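Alpha-fucosidase GH29 (Fusarium graminearum, PDB 4PSR) hydrolyses alpha-L-fucosidic linkages and probably removes the fucose alpha-1,6-linked to the reducing-end N-acetylglucosamine of glycoprotein glycans. Local coordinates at residues 202-207 with 243-248; 172-177 with 225-230; 129-134 with 208-213; 7-12 with 252-257. All coordinates share one frame; numbering follows the deposited sequence. Where two conformers were deposited one is given.

Interaction 1. Residues 202-207 with 243-248; sequences EEDQLW and AVDEQK. With MAN (alpha-D-mannopyranose), chain D.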
# COMPACT_ATOMS: atom_id res chain seq x y z
N GLU A 202 -28.75 5.06 11.53
CA GLU A 202 -28.92 5.47 10.14
C GLU A 202 -27.56 5.66 9.50
O GLU A 202 -27.39 5.31 8.32
CB GLU A 202 -29.72 6.76 10.06
CG GLU A 202 -31.18 6.55 10.46
CD GLU A 202 -32.01 7.81 10.42
OE1 GLU A 202 -31.63 8.77 9.69
OE2 GLU A 202 -33.05 7.82 11.12
N GLU A 203 -26.59 6.19 10.24
CA GLU A 203 -25.24 6.40 9.70
C GLU A 203 -24.58 5.06 9.43
O GLU A 203 -23.91 4.91 8.40
CB GLU A 203 -24.34 7.22 10.65
CG GLU A 203 -24.77 8.68 10.84
CD GLU A 203 -24.46 9.61 9.71
OE1 GLU A 203 -23.91 9.14 8.67
OE2 GLU A 203 -24.75 10.83 9.83
N ASP A 204 -24.72 4.10 10.34
CA ASP A 204 -24.15 2.77 10.14
C ASP A 204 -24.76 2.10 8.90
O ASP A 204 -24.09 1.47 8.09
CB ASP A 204 -24.31 1.89 11.40
CG ASP A 204 -23.34 2.26 12.52
OD1 ASP A 204 -22.15 2.50 12.23
OD2 ASP A 204 -23.79 2.28 13.70
N GLN A 205 -26.07 2.25 8.74
CA GLN A 205 -26.73 1.72 7.57
C GLN A 205 -26.23 2.41 6.29
O GLN A 205 -26.03 1.72 5.28
CB GLN A 205 -28.26 1.87 7.71
CG GLN A 205 -29.04 1.32 6.52
CD GLN A 205 -28.99 -0.20 6.47
OE1 GLN A 205 -29.39 -0.86 7.43
NE2 GLN A 205 -28.53 -0.76 5.36
N LEU A 206 -26.06 3.72 6.34
CA LEU A 206 -25.58 4.49 5.20
C LEU A 206 -24.15 4.09 4.84
O LEU A 206 -23.80 4.07 3.64
CB LEU A 206 -25.70 6.00 5.50
CG LEU A 206 -25.27 6.94 4.38
CD1 LEU A 206 -26.16 6.76 3.14
CD2 LEU A 206 -25.34 8.39 4.84
N TRP A 207 -23.33 3.74 5.82
CA TRP A 207 -21.95 3.30 5.53
C TRP A 207 -21.99 2.09 4.60
O TRP A 207 -21.28 2.03 3.58
CB TRP A 207 -21.22 2.97 6.83
CG TRP A 207 -19.82 2.45 6.63
CD1 TRP A 207 -18.67 3.18 6.56
CD2 TRP A 207 -19.44 1.08 6.48
NE1 TRP A 207 -17.58 2.34 6.35
CE2 TRP A 207 -18.03 1.05 6.28
CE3 TRP A 207 -20.14 -0.13 6.47
CZ2 TRP A 207 -17.32 -0.15 6.13
CZ3 TRP A 207 -19.45 -1.31 6.30
CH2 TRP A 207 -18.04 -1.31 6.12
N ALA A 243 -15.84 3.91 15.27
CA ALA A 243 -16.18 2.62 14.74
C ALA A 243 -17.44 2.64 13.90
O ALA A 243 -18.27 3.54 14.02
CB ALA A 243 -16.37 1.59 15.91
N VAL A 244 -17.57 1.59 13.10
CA VAL A 244 -18.78 1.23 12.37
C VAL A 244 -19.40 0.01 13.05
O VAL A 244 -18.71 -0.90 13.50
CB VAL A 244 -18.48 0.90 10.86
CG1 VAL A 244 -19.72 0.38 10.14
CG2 VAL A 244 -17.89 2.11 10.15
N ASP A 245 -20.72 -0.00 13.16
CA ASP A 245 -21.39 -1.16 13.71
C ASP A 245 -20.85 -2.49 13.13
O ASP A 245 -20.72 -2.67 11.90
CB ASP A 245 -22.88 -1.03 13.44
CG ASP A 245 -23.64 -2.20 13.97
OD1 ASP A 245 -23.80 -2.27 15.20
OD2 ASP A 245 -24.04 -3.05 13.14
N GLU A 246 -20.57 -3.46 13.99
CA GLU A 246 -19.97 -4.71 13.60
C GLU A 246 -20.79 -5.48 12.58
O GLU A 246 -20.24 -6.03 11.63
CB GLU A 246 -19.71 -5.59 14.83
CG GLU A 246 -18.97 -6.87 14.52
CD GLU A 246 -19.00 -7.90 15.63
OE1 GLU A 246 -18.00 -8.60 15.78
OE2 GLU A 246 -20.03 -8.02 16.32
N GLN A 247 -22.11 -5.50 12.78
CA GLN A 247 -23.01 -6.19 11.88
C GLN A 247 -22.89 -5.62 10.46
O GLN A 247 -22.87 -6.36 9.47
CB GLN A 247 -24.46 -6.08 12.39
CG GLN A 247 -25.48 -6.76 11.52
CD GLN A 247 -26.82 -6.99 12.21
OE1 GLN A 247 -27.10 -6.45 13.28
NE2 GLN A 247 -27.67 -7.80 11.58
N LYS A 248 -22.81 -4.30 10.37
CA LYS A 248 -22.72 -3.62 9.08
C LYS A 248 -21.37 -3.91 8.39
O LYS A 248 -21.30 -4.10 7.16
CB LYS A 248 -23.00 -2.13 9.20
CG LYS A 248 -24.49 -1.83 9.56
CD LYS A 248 -25.39 -2.25 8.45
CE LYS A 248 -26.84 -2.08 8.76
NZ LYS A 248 -27.40 -3.35 9.25
C1 MAN D . -20.43 -5.14 18.98
C2 MAN D . -21.83 -5.74 18.83
C3 MAN D . -22.01 -6.84 19.89
C4 MAN D . -20.88 -7.89 19.76
C5 MAN D . -19.51 -7.17 19.89
C6 MAN D . -18.29 -8.07 19.65
O2 MAN D . -21.95 -6.36 17.57
O3 MAN D . -23.29 -7.44 19.80
O4 MAN D . -21.01 -8.87 20.77
O5 MAN D . -19.43 -6.10 18.90
O6 MAN D . -17.10 -7.25 19.70

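Interaction 2. Residues 172-177 with 225-230; sequences QAYNYN and NDFSLD. With FUL (beta-L-fucopyranose), chain M; MAN (alpha-D-mannopyranose), chain B.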
# COMPACT_ATOMS: atom_id res chain seq x y z
N GLN A 172 -15.52 6.72 4.41
CA GLN A 172 -16.79 7.28 4.85
C GLN A 172 -17.17 6.95 6.30
O GLN A 172 -18.16 7.47 6.79
CB GLN A 172 -17.91 6.98 3.85
CG GLN A 172 -18.64 5.65 3.94
CD GLN A 172 -17.88 4.43 3.45
OE1 GLN A 172 -16.65 4.45 3.32
NE2 GLN A 172 -18.60 3.34 3.19
N ALA A 173 -16.35 6.17 6.99
CA ALA A 173 -16.59 5.91 8.42
C ALA A 173 -16.30 7.12 9.29
O ALA A 173 -17.08 7.42 10.22
CB ALA A 173 -15.78 4.74 8.90
N TYR A 174 -15.20 7.83 9.06
CA TYR A 174 -14.84 8.91 9.98
C TYR A 174 -15.79 10.10 9.83
O TYR A 174 -15.94 10.93 10.74
CB TYR A 174 -13.37 9.31 9.81
CG TYR A 174 -12.85 10.35 10.77
CD1 TYR A 174 -13.17 10.32 12.12
CD2 TYR A 174 -11.97 11.32 10.33
CE1 TYR A 174 -12.67 11.26 12.98
CE2 TYR A 174 -11.46 12.28 11.19
CZ TYR A 174 -11.80 12.23 12.53
OH TYR A 174 -11.26 13.21 13.35
N ASN A 175 -16.50 10.15 8.70
CA ASN A 175 -17.50 11.18 8.47
C ASN A 175 -18.46 11.41 9.65
O ASN A 175 -18.77 12.57 9.95
CB ASN A 175 -18.30 10.82 7.20
CG ASN A 175 -19.49 11.71 6.98
OD1 ASN A 175 -20.62 11.33 7.30
ND2 ASN A 175 -19.26 12.92 6.48
N TYR A 176 -18.91 10.33 10.27
CA TYR A 176 -19.85 10.42 11.38
C TYR A 176 -19.23 10.01 12.70
O TYR A 176 -19.97 9.83 13.69
CB TYR A 176 -21.11 9.61 11.11
CG TYR A 176 -20.97 8.10 10.94
CD1 TYR A 176 -20.67 7.54 9.69
CD2 TYR A 176 -21.25 7.23 12.01
CE1 TYR A 176 -20.60 6.18 9.53
CE2 TYR A 176 -21.16 5.85 11.85
CZ TYR A 176 -20.87 5.33 10.60
OH TYR A 176 -20.81 3.97 10.41
N ASN A 177 -17.90 9.85 12.72
CA ASN A 177 -17.16 9.48 13.93
C ASN A 177 -16.21 10.58 14.37
O ASN A 177 -15.28 10.32 15.11
CB ASN A 177 -16.42 8.13 13.76
CG ASN A 177 -17.32 6.95 13.97
OD1 ASN A 177 -17.68 6.65 15.12
ND2 ASN A 177 -17.68 6.26 12.91
N ASN A 225 -10.34 0.85 2.28
CA ASN A 225 -11.06 1.49 3.39
C ASN A 225 -10.15 2.26 4.30
O ASN A 225 -9.05 1.77 4.63
CB ASN A 225 -11.81 0.47 4.26
CG ASN A 225 -12.93 -0.19 3.53
OD1 ASN A 225 -14.09 0.29 3.60
ND2 ASN A 225 -12.65 -1.32 2.88
N ASP A 226 -10.59 3.41 4.78
CA ASP A 226 -9.87 4.16 5.79
C ASP A 226 -10.32 3.75 7.20
O ASP A 226 -11.17 2.90 7.36
CB ASP A 226 -10.06 5.67 5.56
CG ASP A 226 -8.85 6.49 5.97
OD1 ASP A 226 -7.98 5.94 6.71
OD2 ASP A 226 -8.76 7.66 5.58
N PHE A 227 -9.70 4.39 8.18
CA PHE A 227 -9.85 4.06 9.61
C PHE A 227 -11.24 4.40 10.14
O PHE A 227 -12.09 4.91 9.41
CB PHE A 227 -8.78 4.79 10.43
CG PHE A 227 -9.08 6.23 10.72
CD1 PHE A 227 -9.50 6.62 11.98
CD2 PHE A 227 -8.97 7.21 9.75
CE1 PHE A 227 -9.79 7.96 12.27
CE2 PHE A 227 -9.26 8.54 10.04
CZ PHE A 227 -9.67 8.91 11.31
N SER A 228 -11.44 4.13 11.43
CA SER A 228 -12.73 4.30 12.13
C SER A 228 -13.71 3.18 11.77
O SER A 228 -14.92 3.33 11.95
CB SER A 228 -13.35 5.69 11.94
OG SER A 228 -14.38 5.87 12.91
N LEU A 229 -13.19 2.04 11.31
CA LEU A 229 -13.99 0.83 11.21
C LEU A 229 -14.19 0.22 12.62
O LEU A 229 -15.32 -0.14 13.00
CB LEU A 229 -13.37 -0.19 10.23
CG LEU A 229 -13.15 0.32 8.79
CD1 LEU A 229 -12.58 -0.79 7.97
CD2 LEU A 229 -14.45 0.84 8.17
N ASP A 230 -13.08 0.09 13.36
CA ASP A 230 -13.10 -0.21 14.81
C ASP A 230 -11.73 0.18 15.33
O ASP A 230 -10.86 -0.68 15.53
CB ASP A 230 -13.43 -1.68 15.10
CG ASP A 230 -13.58 -1.99 16.60
OD1 ASP A 230 -13.64 -1.01 17.38
OD2 ASP A 230 -13.63 -3.22 16.93
C1 FUL M . -5.83 9.01 6.26
C2 FUL M . -6.83 10.09 5.91
O2 FUL M . -7.32 10.78 7.07
C3 FUL M . -6.11 11.05 5.00
O3 FUL M . -6.96 12.13 4.70
C4 FUL M . -5.72 10.29 3.76
O4 FUL M . -6.89 9.87 3.07
C5 FUL M . -4.86 9.09 4.16
C6 FUL M . -4.49 8.22 2.98
O5 FUL M . -5.50 8.25 5.12
O1 FUL M . -6.43 8.13 7.18
C1 MAN B . -15.38 -3.80 22.69
C2 MAN B . -15.79 -4.05 21.26
C3 MAN B . -14.73 -3.52 20.29
C4 MAN B . -14.31 -2.10 20.62
C5 MAN B . -14.02 -1.93 22.12
C6 MAN B . -13.79 -0.47 22.56
O2 MAN B . -16.98 -3.33 20.95
O3 MAN B . -15.20 -3.60 18.97
O4 MAN B . -13.11 -1.81 19.91
O5 MAN B . -15.13 -2.44 22.88
O6 MAN B . -14.84 0.34 22.04
O HOH W 1 -15.05 2.64 4.70
O HOH W 2 -13.48 4.40 6.19
O HOH W 3 -12.85 6.80 7.56

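Interaction 3. Residues 129-134 with 208-213; sequences GFSMWD and FDKHRE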
# COMPACT_ATOMS: atom_id res chain seq x y z
N GLY A 129 -18.30 13.41 3.28
CA GLY A 129 -19.70 13.14 3.03
C GLY A 129 -20.22 13.24 1.59
O GLY A 129 -21.44 13.13 1.36
N PHE A 130 -19.30 13.46 0.65
CA PHE A 130 -19.64 13.70 -0.77
C PHE A 130 -19.29 12.42 -1.55
O PHE A 130 -18.11 12.08 -1.68
CB PHE A 130 -18.81 14.90 -1.25
CG PHE A 130 -19.15 15.41 -2.65
CD1 PHE A 130 -20.43 15.88 -2.93
CD2 PHE A 130 -18.19 15.48 -3.65
CE1 PHE A 130 -20.75 16.39 -4.20
CE2 PHE A 130 -18.51 16.01 -4.90
CZ PHE A 130 -19.78 16.47 -5.17
N SER A 131 -20.32 11.72 -2.01
CA SER A 131 -20.13 10.49 -2.79
C SER A 131 -19.94 10.87 -4.25
O SER A 131 -20.78 11.55 -4.78
CB SER A 131 -21.36 9.59 -2.70
OG SER A 131 -21.67 9.25 -1.35
N MET A 132 -18.86 10.44 -4.91
CA MET A 132 -18.56 10.96 -6.25
C MET A 132 -19.07 10.08 -7.39
O MET A 132 -18.67 10.29 -8.56
CB MET A 132 -17.10 11.33 -6.36
CG MET A 132 -16.87 12.67 -5.64
SD MET A 132 -15.17 13.27 -5.75
CE MET A 132 -14.39 12.25 -4.47
N TRP A 133 -20.00 9.18 -7.10
CA TRP A 133 -20.76 8.44 -8.13
C TRP A 133 -22.21 8.96 -8.13
O TRP A 133 -22.60 9.76 -7.27
CB TRP A 133 -20.69 6.92 -7.92
CG TRP A 133 -21.31 6.46 -6.64
CD1 TRP A 133 -22.57 5.95 -6.49
CD2 TRP A 133 -20.72 6.46 -5.32
NE1 TRP A 133 -22.80 5.65 -5.17
CE2 TRP A 133 -21.69 5.97 -4.43
CE3 TRP A 133 -19.47 6.86 -4.81
CZ2 TRP A 133 -21.46 5.83 -3.07
CZ3 TRP A 133 -19.24 6.74 -3.44
CH2 TRP A 133 -20.23 6.22 -2.59
N ASP A 134 -23.00 8.52 -9.10
CA ASP A 134 -24.42 8.86 -9.17
C ASP A 134 -25.14 8.07 -8.10
O ASP A 134 -25.45 6.90 -8.31
CB ASP A 134 -24.96 8.47 -10.55
CG ASP A 134 -26.32 9.03 -10.82
OD1 ASP A 134 -26.94 9.56 -9.87
OD2 ASP A 134 -26.77 8.95 -11.98
N PHE A 208 -22.83 1.13 4.96
CA PHE A 208 -23.03 -0.07 4.16
C PHE A 208 -23.69 0.24 2.81
O PHE A 208 -23.22 -0.23 1.76
CB PHE A 208 -23.86 -1.12 4.90
CG PHE A 208 -24.28 -2.26 4.02
CD1 PHE A 208 -23.45 -3.34 3.82
CD2 PHE A 208 -25.49 -2.24 3.36
CE1 PHE A 208 -23.82 -4.38 2.98
CE2 PHE A 208 -25.85 -3.27 2.53
CZ PHE A 208 -25.00 -4.35 2.34
N ASP A 209 -24.74 1.05 2.83
CA ASP A 209 -25.49 1.32 1.60
C ASP A 209 -24.60 2.03 0.58
O ASP A 209 -24.71 1.80 -0.63
CB ASP A 209 -26.73 2.18 1.87
CG ASP A 209 -27.83 1.42 2.61
OD1 ASP A 209 -27.80 0.18 2.64
OD2 ASP A 209 -28.75 2.10 3.11
N LYS A 210 -23.72 2.92 1.04
CA LYS A 210 -22.77 3.59 0.15
C LYS A 210 -21.84 2.57 -0.52
O LYS A 210 -21.63 2.58 -1.75
CB LYS A 210 -21.98 4.65 0.91
CG LYS A 210 -22.74 5.93 1.16
CD LYS A 210 -22.01 6.82 2.17
CE LYS A 210 -22.60 8.22 2.24
NZ LYS A 210 -21.76 9.06 3.14
N HIS A 211 -21.23 1.69 0.28
CA HIS A 211 -20.40 0.63 -0.28
C HIS A 211 -21.15 -0.24 -1.29
O HIS A 211 -20.65 -0.50 -2.38
CB HIS A 211 -19.91 -0.33 0.80
CG HIS A 211 -18.61 0.03 1.43
ND1 HIS A 211 -17.52 0.47 0.70
CD2 HIS A 211 -18.20 -0.06 2.72
CE1 HIS A 211 -16.49 0.62 1.52
NE2 HIS A 211 -16.87 0.30 2.75
N ARG A 212 -22.35 -0.68 -0.92
CA ARG A 212 -23.14 -1.57 -1.76
C ARG A 212 -23.47 -0.94 -3.11
O ARG A 212 -23.33 -1.57 -4.16
CB ARG A 212 -24.43 -1.97 -1.03
CG ARG A 212 -25.47 -2.61 -1.94
CD ARG A 212 -26.54 -3.36 -1.18
NE ARG A 212 -27.25 -2.47 -0.28
CZ ARG A 212 -28.33 -2.79 0.41
NH1 ARG A 212 -28.89 -1.89 1.20
NH2 ARG A 212 -28.84 -4.01 0.34
N GLU A 213 -23.92 0.31 -3.07
CA GLU A 213 -24.33 1.03 -4.27
C GLU A 213 -23.11 1.26 -5.15
O GLU A 213 -23.13 1.01 -6.37
CB GLU A 213 -24.97 2.36 -3.89
CG GLU A 213 -25.61 3.13 -5.05
CD GLU A 213 -26.17 4.43 -4.56
OE1 GLU A 213 -25.36 5.25 -4.08
OE2 GLU A 213 -27.43 4.61 -4.50
O HOH W 4 -22.87 11.66 3.37

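Interaction 4. Residues 7-12 with 252-257; sequences YEATWE and FLAYYF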
# COMPACT_ATOMS: atom_id res chain seq x y z
N TYR A 7 -21.05 -16.67 1.12
CA TYR A 7 -20.62 -15.97 2.32
C TYR A 7 -21.78 -15.51 3.16
O TYR A 7 -22.77 -15.01 2.64
CB TYR A 7 -19.72 -14.77 1.98
CG TYR A 7 -18.39 -15.21 1.45
CD1 TYR A 7 -17.37 -15.64 2.30
CD2 TYR A 7 -18.15 -15.24 0.08
CE1 TYR A 7 -16.15 -16.08 1.80
CE2 TYR A 7 -16.94 -15.67 -0.43
CZ TYR A 7 -15.94 -16.08 0.44
OH TYR A 7 -14.72 -16.54 -0.05
N GLU A 8 -21.63 -15.67 4.47
CA GLU A 8 -22.58 -15.13 5.43
C GLU A 8 -21.91 -14.01 6.19
O GLU A 8 -20.68 -13.94 6.22
CB GLU A 8 -23.01 -16.22 6.43
CG GLU A 8 -23.62 -17.43 5.77
CD GLU A 8 -23.75 -18.60 6.73
OE1 GLU A 8 -23.60 -18.37 7.95
OE2 GLU A 8 -23.97 -19.74 6.27
N ALA A 9 -22.70 -13.16 6.81
CA ALA A 9 -22.18 -12.04 7.58
C ALA A 9 -21.70 -12.47 8.98
O ALA A 9 -22.26 -12.06 10.01
CB ALA A 9 -23.22 -10.95 7.69
N THR A 10 -20.65 -13.29 8.99
CA THR A 10 -19.95 -13.71 10.21
C THR A 10 -18.44 -13.70 9.98
O THR A 10 -17.97 -13.77 8.83
CB THR A 10 -20.31 -15.15 10.63
OG1 THR A 10 -19.78 -16.08 9.68
CG2 THR A 10 -21.82 -15.34 10.72
N TRP A 11 -17.67 -13.62 11.05
CA TRP A 11 -16.21 -13.61 10.90
C TRP A 11 -15.74 -14.95 10.35
O TRP A 11 -14.90 -15.02 9.46
CB TRP A 11 -15.51 -13.28 12.21
CG TRP A 11 -15.77 -11.89 12.66
CD1 TRP A 11 -16.44 -11.49 13.79
CD2 TRP A 11 -15.42 -10.68 11.97
NE1 TRP A 11 -16.52 -10.12 13.85
CE2 TRP A 11 -15.90 -9.60 12.74
CE3 TRP A 11 -14.74 -10.41 10.79
CZ2 TRP A 11 -15.73 -8.27 12.36
CZ3 TRP A 11 -14.58 -9.10 10.41
CH2 TRP A 11 -15.06 -8.05 11.19
N GLU A 12 -16.33 -16.04 10.83
CA GLU A 12 -15.86 -17.34 10.46
C GLU A 12 -16.12 -17.64 8.97
O GLU A 12 -15.29 -18.24 8.29
CB GLU A 12 -16.46 -18.37 11.42
CG GLU A 12 -18.02 -18.28 11.58
CD GLU A 12 -18.56 -17.32 12.69
OE1 GLU A 12 -17.87 -16.37 13.20
OE2 GLU A 12 -19.74 -17.53 13.05
N PHE A 252 -21.10 -5.85 4.80
CA PHE A 252 -20.25 -5.38 3.70
C PHE A 252 -19.32 -6.49 3.18
O PHE A 252 -19.27 -6.74 1.95
CB PHE A 252 -19.39 -4.18 4.10
CG PHE A 252 -18.28 -3.93 3.12
CD1 PHE A 252 -18.53 -3.45 1.83
CD2 PHE A 252 -16.97 -4.24 3.47
CE1 PHE A 252 -17.49 -3.28 0.92
CE2 PHE A 252 -15.92 -4.06 2.57
CZ PHE A 252 -16.18 -3.58 1.29
N LEU A 253 -18.58 -7.14 4.08
CA LEU A 253 -17.63 -8.17 3.67
C LEU A 253 -18.35 -9.29 2.91
O LEU A 253 -17.93 -9.72 1.83
CB LEU A 253 -16.87 -8.71 4.90
CG LEU A 253 -15.95 -7.70 5.59
CD1 LEU A 253 -15.43 -8.25 6.92
CD2 LEU A 253 -14.76 -7.35 4.66
N ALA A 254 -19.44 -9.80 3.50
CA ALA A 254 -20.18 -10.86 2.82
C ALA A 254 -20.74 -10.42 1.46
O ALA A 254 -20.64 -11.15 0.48
CB ALA A 254 -21.31 -11.42 3.71
N TYR A 255 -21.29 -9.20 1.40
CA TYR A 255 -21.86 -8.70 0.15
C TYR A 255 -20.81 -8.59 -0.96
O TYR A 255 -20.99 -9.10 -2.06
CB TYR A 255 -22.57 -7.38 0.36
CG TYR A 255 -23.44 -6.94 -0.79
CD1 TYR A 255 -24.79 -7.22 -0.81
CD2 TYR A 255 -22.91 -6.24 -1.87
CE1 TYR A 255 -25.60 -6.82 -1.84
CE2 TYR A 255 -23.72 -5.82 -2.91
CZ TYR A 255 -25.07 -6.12 -2.88
OH TYR A 255 -25.91 -5.72 -3.90
N TYR A 256 -19.68 -7.97 -0.63
CA TYR A 256 -18.62 -7.79 -1.60
C TYR A 256 -18.01 -9.13 -2.01
O TYR A 256 -17.81 -9.37 -3.21
CB TYR A 256 -17.57 -6.87 -1.02
CG TYR A 256 -16.45 -6.48 -2.00
CD1 TYR A 256 -16.71 -6.25 -3.35
CD2 TYR A 256 -15.14 -6.30 -1.55
CE1 TYR A 256 -15.70 -5.83 -4.22
CE2 TYR A 256 -14.13 -5.89 -2.42
CZ TYR A 256 -14.42 -5.67 -3.75
OH TYR A 256 -13.39 -5.26 -4.58
N PHE A 257 -17.71 -10.01 -1.06
CA PHE A 257 -17.10 -11.29 -1.40
C PHE A 257 -18.08 -12.16 -2.21
O PHE A 257 -17.67 -12.89 -3.12
CB PHE A 257 -16.61 -12.03 -0.13
CG PHE A 257 -15.55 -11.30 0.64
CD1 PHE A 257 -14.80 -10.27 0.07
CD2 PHE A 257 -15.28 -11.65 1.95
CE1 PHE A 257 -13.83 -9.62 0.81
CE2 PHE A 257 -14.32 -10.98 2.71
CZ PHE A 257 -13.57 -9.99 2.12

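Interaction 1. Residues 202-207 with 243-248
D204 meets the backbone of D245 through its carboxylate: D245 N donates to D204 OD1 over 3.0 Å, nearly straight at 174°. The N-H arrives from well above the carboxylate plane, and the hydroxyl of Y176 is a second partner of the same oxygen. With chi1 at -76°, CG lies anti to the carbonyl carbon, which also brings D204 CG to 3.4 Å from D245 CB. One residue on, Q205 bends at chi2 until its OE1 is 3.1 Å from K248 CE, while its NE2 is bonded to D209 and K248 NZ pairs with E251. These are two neighbouring outer helices of a TIM barrel, 200-218 and 246-263, following the third and fourth strands. D245 is the N-cap of the second: its OD2 accepts from K248 N at 3.3 Å, so D204 grips the backbone N of the very residue that caps. At W207 the contact turns apolar. Both methyls of V244 lie over one face of the indole; V244 CG2 stands 3.8 Å from the centroid of the five-membered ring, 8° off its normal, a CH-pi contact. The ring edge serves differently, with W207 CZ3 3.5 Å from K248 O, near the ring plane.

Interaction 2. Residues 172-177 with 225-230
Y174 and F227 meet as an oblique aromatic pair, centroids 4.8 Å apart and planes inclined at 46°. The first torsion of Y174 (chi1 -176°, CG anti to the backbone N) carries its ring to where F227 CZ covers one face. From the root outward, Y174 CB has F227 CZ at 4.0 Å. The next atom, Y174 CG, is closer to that same F227 CZ, at 3.5 Å. On the ring, CD2 is as near as CG, CD1 and CE2 are somewhat farther, and CE1 and CZ are at the limit of contact. One carbon, F227 CZ, therefore sits over the face of the tyrosine, displaced toward the rim near CG and CD2. The rest of the interface is smaller: A173 CB rests 3.5 Å from S228 O, and N177 CB lies 3.2 Å from S228 OG. Water carries the polar link. Water 3 accepts from Y174 N and donates to F227 O at 2.8 Å, and water 1 joins the side-chain oxygens of Q172 and N225. Beside F227, D226 OD1 accepts from O1 of the bound fucose at 2.7 Å and also pairs with K272, so the 225-230 loop borders the sugar site. In the barrel, the two segments follow the adjacent parallel strands 165-170 and 222-225; D226 is backbone-bonded to M170, while Y176 packs against helix 200-218 and L229 against R249 of helix 246-263.

Interaction 3. Residues 129-134 with 208-213
W133 and E213 join a loop of the TIM barrel, the one after its second strand 119-125, to helix 200-218, which follows the third. Of the direct contacts, one is a hydrogen bond: W133 NE1 donates to E213 OE1 at 2.8 Å and 157°. The acceptor lies close to the indole plane and is met on the anti side of a carboxylate turned 77° to the ring. S135 OG also binds E213 OE1, and E213 OE2 takes the backbone N-H groups of K136 and V137, so both carboxylate oxygens are held and the group's rotation is fixed. Van der Waals contact comes next. W133 has CG between its backbone N and carbonyl carbon (chi1 63°), and its six-membered ring reaches the helix backbone, where W133 CZ2 is 3.5 Å from K210 O. The same tryptophan carries S131 CB over one face, and S131 OG is 3.8 Å from K210 CE. Charge enters through K210, whose extended chain ends in a salt bridge to E125; S131 OG is bonded to that glutamate too, so E125 is a partner of both residues. The last link is solvent: water 4 accepts from K210 NZ at 2.8 Å and donates to G129 O at 2.9 Å.

Interaction 4. Residues 7-12 with 252-257
Y7 and F257 are brought together by matching first torsions: each holds CG anti to its carbonyl carbon, with chi1 of Y7 at -69°. One face of the Y7 ring is thereby set against CB of F257. F257 touches Y7 in two ways. Its CB stands over the tyrosine face, 3.8 Å from the ring centroid and 22° off the normal, a CH-pi contact in which Y7 CD2 is the nearest atom to F257 CB at 3.6 Å. Its ring then presents an edge to the same Y7 ring, a T-shaped pair with centroids 5.7 Å apart and planes at 67°. Farther along, A254 CB faces the backbone of the N-terminal segment, 3.6 Å from E8 O, which also takes a weak bond from T10 N in the inverse gamma turn centred on A9. T10 is in turn the N-cap of the short helix 11-14. W11 then swings back, its CZ3 lying 3.7 Å from L253 CD1. W11 NE1 is hydrogen-bonded to E246 OE1, about two turns before L253 at the start of helix 246-263, and F257 also stacks on H17, one of the residues around the sodium ion. Side chain to side chain the contact is apolar, with the E8 carbonyl oxygen as a polar neighbour of A254 CB, so adhesion should depend largely on shape and dispersion; the bond of Y7 N with OD1 of N258, the next residue of the helix, may fix the position.

Interactions 2 and 3 are buried, whereas interactions 1 and 4 are partly exposed on the outer side of the barrel. Helix 200-218 serves interactions 1 and 3, and helix 246-263 serves interactions 1 and 4, with F208 and H211 of one helix packing on F252 of the other. Chemistry follows position: bound waters bridge the segments of interactions 2 and 3, each of which includes a loop after a barrel strand; interaction 1 mixes an N-cap and a buried carboxylate bond with an indole face, and interaction 4 is mainly apolar, with no polar bond between its segments. A backbone bond between V244 and L229 joins interactions 1 and 2 directly.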